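PDB 4DNA: probable glutathione reductase from Sinorhizobium meliloti, which probably reduces glutathione disulfide to glutathione with NADPH, working as a homodimer that binds one FAD per subunit. Local coordinates for residues A[5-18]-A[29-43]. Sequence-based numbering, arbitrary orientation.
Sequences DYDLFVIGGGSGGV and KKVAIAEEFRYGGTC. With FAD (flavin-adenine dinucleotide), chain C.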
# COMPACT_ATOMS: atom_id res chain seq x y z
N ASP A 5 -33.87 -32.92 12.88
CA ASP A 5 -33.07 -32.48 14.01
C ASP A 5 -32.64 -31.03 13.86
O ASP A 5 -32.79 -30.23 14.78
CB ASP A 5 -31.83 -33.37 14.17
CG ASP A 5 -32.17 -34.84 14.34
OD1 ASP A 5 -33.19 -35.17 14.98
OD2 ASP A 5 -31.39 -35.66 13.82
N TYR A 6 -32.11 -30.69 12.69
CA TYR A 6 -31.65 -29.33 12.44
C TYR A 6 -32.25 -28.81 11.15
O TYR A 6 -32.74 -29.58 10.33
CB TYR A 6 -30.12 -29.28 12.36
CG TYR A 6 -29.43 -29.88 13.57
CD1 TYR A 6 -29.31 -29.15 14.75
CD2 TYR A 6 -28.90 -31.16 13.53
CE1 TYR A 6 -28.69 -29.70 15.87
CE2 TYR A 6 -28.27 -31.71 14.63
CZ TYR A 6 -28.16 -30.98 15.80
OH TYR A 6 -27.54 -31.53 16.90
N ASP A 7 -32.22 -27.49 10.98
CA ASP A 7 -32.62 -26.92 9.71
C ASP A 7 -31.43 -27.01 8.76
O ASP A 7 -31.60 -27.22 7.56
CB ASP A 7 -33.07 -25.46 9.88
CG ASP A 7 -34.33 -25.34 10.70
OD1 ASP A 7 -35.44 -25.63 10.18
OD2 ASP A 7 -34.23 -24.96 11.89
N LEU A 8 -30.23 -26.89 9.33
CA LEU A 8 -29.02 -26.79 8.53
C LEU A 8 -27.79 -27.41 9.19
O LEU A 8 -27.25 -26.84 10.13
CB LEU A 8 -28.71 -25.33 8.20
CG LEU A 8 -27.40 -25.15 7.42
CD1 LEU A 8 -27.57 -25.49 5.95
CD2 LEU A 8 -26.87 -23.75 7.59
N PHE A 9 -27.34 -28.55 8.68
CA PHE A 9 -26.04 -29.08 9.07
C PHE A 9 -24.95 -28.59 8.12
O PHE A 9 -25.14 -28.61 6.90
CB PHE A 9 -26.04 -30.61 9.15
CG PHE A 9 -24.91 -31.16 9.99
CD1 PHE A 9 -23.62 -31.28 9.47
CD2 PHE A 9 -25.14 -31.54 11.30
CE1 PHE A 9 -22.59 -31.77 10.24
CE2 PHE A 9 -24.10 -32.03 12.07
CZ PHE A 9 -22.83 -32.15 11.54
N VAL A 10 -23.84 -28.15 8.70
CA VAL A 10 -22.68 -27.66 7.96
C VAL A 10 -21.50 -28.60 8.25
O VAL A 10 -21.06 -28.71 9.39
CB VAL A 10 -22.29 -26.23 8.42
CG1 VAL A 10 -20.97 -25.80 7.80
CG2 VAL A 10 -23.37 -25.24 8.08
N ILE A 11 -21.00 -29.28 7.22
CA ILE A 11 -19.83 -30.12 7.40
C ILE A 11 -18.57 -29.35 7.04
O ILE A 11 -18.36 -29.01 5.87
CB ILE A 11 -19.87 -31.40 6.55
CG1 ILE A 11 -21.21 -32.12 6.70
CG2 ILE A 11 -18.74 -32.33 6.96
CD1 ILE A 11 -21.40 -33.28 5.74
N GLY A 12 -17.72 -29.09 8.03
CA GLY A 12 -16.44 -28.41 7.81
C GLY A 12 -16.41 -27.05 8.46
O GLY A 12 -17.26 -26.21 8.19
N GLY A 13 -15.42 -26.81 9.33
CA GLY A 13 -15.37 -25.59 10.12
C GLY A 13 -14.33 -24.60 9.66
O GLY A 13 -13.71 -23.91 10.48
N GLY A 14 -14.12 -24.54 8.36
CA GLY A 14 -13.22 -23.56 7.79
C GLY A 14 -13.97 -22.29 7.44
O GLY A 14 -15.09 -22.07 7.92
N SER A 15 -13.37 -21.48 6.58
CA SER A 15 -13.89 -20.17 6.22
C SER A 15 -15.33 -20.25 5.70
O SER A 15 -16.25 -19.60 6.23
CB SER A 15 -12.95 -19.52 5.20
OG SER A 15 -11.61 -19.41 5.70
N GLY A 16 -15.55 -21.08 4.68
CA GLY A 16 -16.89 -21.25 4.12
C GLY A 16 -17.95 -21.71 5.12
O GLY A 16 -19.03 -21.14 5.18
N GLY A 17 -17.62 -22.74 5.88
CA GLY A 17 -18.56 -23.35 6.80
C GLY A 17 -18.94 -22.45 7.95
O GLY A 17 -20.11 -22.37 8.31
N VAL A 18 -17.94 -21.78 8.51
CA VAL A 18 -18.16 -20.94 9.67
C VAL A 18 -19.05 -19.76 9.30
O VAL A 18 -20.02 -19.46 10.01
CB VAL A 18 -16.83 -20.45 10.29
CG1 VAL A 18 -17.07 -19.29 11.25
CG2 VAL A 18 -16.14 -21.60 11.01
N LYS A 29 -32.27 -20.06 12.93
CA LYS A 29 -32.38 -21.41 12.37
C LYS A 29 -31.65 -22.40 13.27
O LYS A 29 -30.59 -22.08 13.81
CB LYS A 29 -31.79 -21.48 10.95
CG LYS A 29 -32.35 -20.50 9.93
CD LYS A 29 -33.70 -20.92 9.38
CE LYS A 29 -34.27 -19.86 8.44
NZ LYS A 29 -35.73 -20.04 8.17
N LYS A 30 -32.22 -23.59 13.42
CA LYS A 30 -31.51 -24.69 14.05
C LYS A 30 -30.32 -25.09 13.16
O LYS A 30 -30.52 -25.70 12.10
CB LYS A 30 -32.45 -25.88 14.22
CG LYS A 30 -33.31 -25.87 15.47
CD LYS A 30 -32.83 -26.92 16.45
CE LYS A 30 -33.97 -27.83 16.89
NZ LYS A 30 -33.45 -29.18 17.24
N VAL A 31 -29.11 -24.74 13.58
CA VAL A 31 -27.90 -25.06 12.81
C VAL A 31 -26.98 -25.97 13.62
O VAL A 31 -26.90 -25.84 14.84
CB VAL A 31 -27.12 -23.78 12.41
CG1 VAL A 31 -25.89 -24.11 11.58
CG2 VAL A 31 -28.00 -22.80 11.64
N ALA A 32 -26.30 -26.89 12.96
CA ALA A 32 -25.24 -27.67 13.59
C ALA A 32 -23.96 -27.67 12.73
O ALA A 32 -24.04 -27.66 11.50
CB ALA A 32 -25.71 -29.09 13.86
N ILE A 33 -22.79 -27.66 13.37
CA ILE A 33 -21.53 -27.64 12.63
C ILE A 33 -20.45 -28.56 13.22
O ILE A 33 -20.23 -28.57 14.44
CB ILE A 33 -21.00 -26.19 12.41
CG1 ILE A 33 -19.66 -26.19 11.65
CG2 ILE A 33 -20.92 -25.42 13.73
CD1 ILE A 33 -19.32 -24.89 10.95
N ALA A 34 -19.79 -29.32 12.35
CA ALA A 34 -18.78 -30.27 12.77
C ALA A 34 -17.41 -30.00 12.16
O ALA A 34 -17.27 -29.92 10.93
CB ALA A 34 -19.23 -31.68 12.44
N GLU A 35 -16.39 -29.86 13.01
CA GLU A 35 -15.01 -29.79 12.54
C GLU A 35 -14.17 -30.93 13.11
O GLU A 35 -14.14 -31.14 14.33
CB GLU A 35 -14.38 -28.42 12.85
CG GLU A 35 -12.86 -28.37 12.74
CD GLU A 35 -12.35 -28.36 11.30
OE1 GLU A 35 -12.74 -27.46 10.53
OE2 GLU A 35 -11.53 -29.24 10.93
N GLU A 36 -13.49 -31.66 12.22
CA GLU A 36 -12.71 -32.85 12.58
C GLU A 36 -11.28 -32.55 13.06
O GLU A 36 -10.45 -33.47 13.22
CB GLU A 36 -12.64 -33.79 11.38
CG GLU A 36 -11.75 -33.33 10.23
CD GLU A 36 -11.46 -34.45 9.24
OE1 GLU A 36 -11.79 -35.63 9.55
OE2 GLU A 36 -10.91 -34.17 8.16
N PHE A 37 -10.97 -31.28 13.28
CA PHE A 37 -9.60 -30.90 13.57
C PHE A 37 -9.60 -29.61 14.38
O PHE A 37 -9.65 -29.67 15.62
CB PHE A 37 -8.77 -30.83 12.26
CG PHE A 37 -7.33 -30.41 12.46
CD1 PHE A 37 -6.55 -30.98 13.47
CD2 PHE A 37 -6.74 -29.46 11.62
CE1 PHE A 37 -5.23 -30.58 13.66
CE2 PHE A 37 -5.42 -29.06 11.80
CZ PHE A 37 -4.66 -29.63 12.82
N ARG A 38 -9.57 -28.45 13.71
CA ARG A 38 -9.50 -27.15 14.38
C ARG A 38 -10.35 -26.09 13.66
O ARG A 38 -10.17 -25.84 12.46
CB ARG A 38 -8.05 -26.67 14.50
CG ARG A 38 -7.22 -27.39 15.54
CD ARG A 38 -5.83 -26.79 15.65
NE ARG A 38 -5.78 -25.66 16.58
CZ ARG A 38 -4.68 -24.98 16.87
NH1 ARG A 38 -3.51 -25.31 16.31
NH2 ARG A 38 -4.73 -23.97 17.72
N TYR A 39 -11.27 -25.47 14.41
CA TYR A 39 -12.17 -24.44 13.90
C TYR A 39 -11.42 -23.20 13.38
O TYR A 39 -10.48 -22.71 14.02
CB TYR A 39 -13.23 -24.06 14.95
CG TYR A 39 -14.41 -25.01 14.98
CD1 TYR A 39 -15.48 -24.87 14.06
CD2 TYR A 39 -14.48 -26.06 15.89
CE1 TYR A 39 -16.55 -25.74 14.07
CE2 TYR A 39 -15.55 -26.93 15.91
CZ TYR A 39 -16.58 -26.77 15.00
OH TYR A 39 -17.65 -27.65 15.02
N GLY A 40 -11.85 -22.69 12.22
CA GLY A 40 -11.16 -21.59 11.55
C GLY A 40 -10.60 -22.04 10.22
O GLY A 40 -10.38 -21.22 9.33
N GLY A 41 -10.36 -23.35 10.09
CA GLY A 41 -9.99 -23.97 8.81
C GLY A 41 -8.58 -23.66 8.35
O GLY A 41 -7.81 -23.05 9.08
N THR A 42 -8.25 -24.08 7.13
CA THR A 42 -6.91 -23.86 6.58
C THR A 42 -6.40 -22.42 6.73
O THR A 42 -5.30 -22.21 7.23
CB THR A 42 -6.80 -24.29 5.09
OG1 THR A 42 -7.32 -25.61 4.92
CG2 THR A 42 -5.36 -24.28 4.65
N CYS A 43 -7.19 -21.45 6.30
CA CYS A 43 -6.69 -20.08 6.24
C CYS A 43 -6.11 -19.67 7.58
O CYS A 43 -4.96 -19.20 7.66
CB CYS A 43 -7.78 -19.10 5.82
SG CYS A 43 -7.16 -17.41 5.54
PA FAD C . -11.12 -24.91 4.74
O1A FAD C . -10.15 -25.75 3.92
O2A FAD C . -10.76 -23.54 5.27
O5B FAD C . -11.62 -25.77 6.00
C5B FAD C . -12.66 -26.76 5.91
C4B FAD C . -12.60 -27.53 7.22
O4B FAD C . -13.36 -28.74 7.18
C3B FAD C . -11.17 -27.92 7.53
O3B FAD C . -10.82 -27.35 8.80
C2B FAD C . -11.18 -29.43 7.53
O2B FAD C . -10.28 -29.96 8.51
C1B FAD C . -12.63 -29.78 7.83
N9A FAD C . -13.08 -31.08 7.28
C8A FAD C . -12.61 -31.63 6.14
N7A FAD C . -13.23 -32.81 5.86
C5A FAD C . -14.11 -33.01 6.84
C6A FAD C . -15.09 -34.07 7.13
N6A FAD C . -15.16 -35.12 6.28
N1A FAD C . -15.85 -33.95 8.25
C2A FAD C . -15.73 -32.88 9.07
N3A FAD C . -14.85 -31.87 8.86
C4A FAD C . -14.03 -31.87 7.78
N1 FAD C . -6.29 -17.76 0.42
C2 FAD C . -6.28 -16.41 0.32
O2 FAD C . -7.33 -15.82 -0.04
N3 FAD C . -5.18 -15.69 0.58
C4 FAD C . -4.01 -16.24 0.97
O4 FAD C . -3.01 -15.53 1.22
C4X FAD C . -3.94 -17.72 1.09
N5 FAD C . -2.81 -18.36 1.48
C5X FAD C . -2.80 -19.71 1.58
C6 FAD C . -1.63 -20.37 1.98
C7 FAD C . -1.60 -21.76 2.08
C7M FAD C . -0.32 -22.42 2.52
C8 FAD C . -2.83 -22.56 1.79
C8M FAD C . -2.87 -24.06 1.90
C9 FAD C . -4.00 -21.91 1.40
C9A FAD C . -4.02 -20.52 1.28
N10 FAD C . -5.21 -19.88 0.88
C10 FAD C . -5.19 -18.47 0.78
C1' FAD C . -6.41 -20.67 0.58
C2' FAD C . -7.44 -20.67 1.70
O2' FAD C . -6.83 -21.11 2.91
C3' FAD C . -8.64 -21.55 1.32
O3' FAD C . -9.07 -21.18 0.01
C4' FAD C . -9.82 -21.41 2.29
O4' FAD C . -9.44 -21.93 3.57
C5' FAD C . -11.04 -22.16 1.79
O5' FAD C . -11.78 -22.63 2.91
P FAD C . -12.92 -23.77 2.81
O1P FAD C . -14.25 -23.17 3.24
O2P FAD C . -12.81 -24.50 1.50
O3P FAD C . -12.53 -24.81 3.97
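The ring of Y6 lies with one face over A32: the methyl CB stands 3.5 Å from the ring centroid and only 4° off the ring normal, a CH-pi contact. CG of Y6 is anti to its carbonyl carbon (chi1 -54°), which lays the ring across strand 31-35, and its OH goes on to a hydrogen bond with OE1 of E109, on strand 109-112 beyond it. The same methyl also touches CD2 of F9, whose CZ reaches on to CB of A34. A leucine in place of Y6 would probably leave the A32 methyl without its flat aromatic cover and E109 without the phenol hydroxyl. L8, V10, V31 and I33 pack on the other sheet face, with CG1 of V10 3.7 Å from CD1 of I33.

Strands 8-11 and 31-35 run parallel, 14° between their directions, joined by the ladder A32 N to L8 O, V10 N to A32 O, A34 N to V10 O and G12 N to A34 O. At its start K30 O accepts from both D7 N and L8 N, K30 N donates to the anti lone pair of D7 OD2, and the bent K30 chain brings NZ to 2.8 Å from D5 O.

Beyond the ladder comes the glycine-rich turn of a Rossmann beta-alpha-beta unit. On this backbone a CB at G13 would run into Y39 CD1 and E35 CB, and one at G12, G14 or G16 into FAD. G13 O receives G40 N at 2.8 Å, tying the turn to the 38-41 beta turn. E35 OE1 accepts FAD O3B at 2.6 Å and, weakly, G13 N; OE2 takes O2B at 2.8 Å. G16 N donates a hydrogen bond to FAD O1P, and T42 OG1 another to FAD O1A at 3.0 Å. The chemistry thus divides: a carboxylate accepts the ribose hydroxyls, while amide and hydroxyl donors meet the anionic diphosphate, whose charge the N-terminal end of helix 15-25 is likely to offset in part.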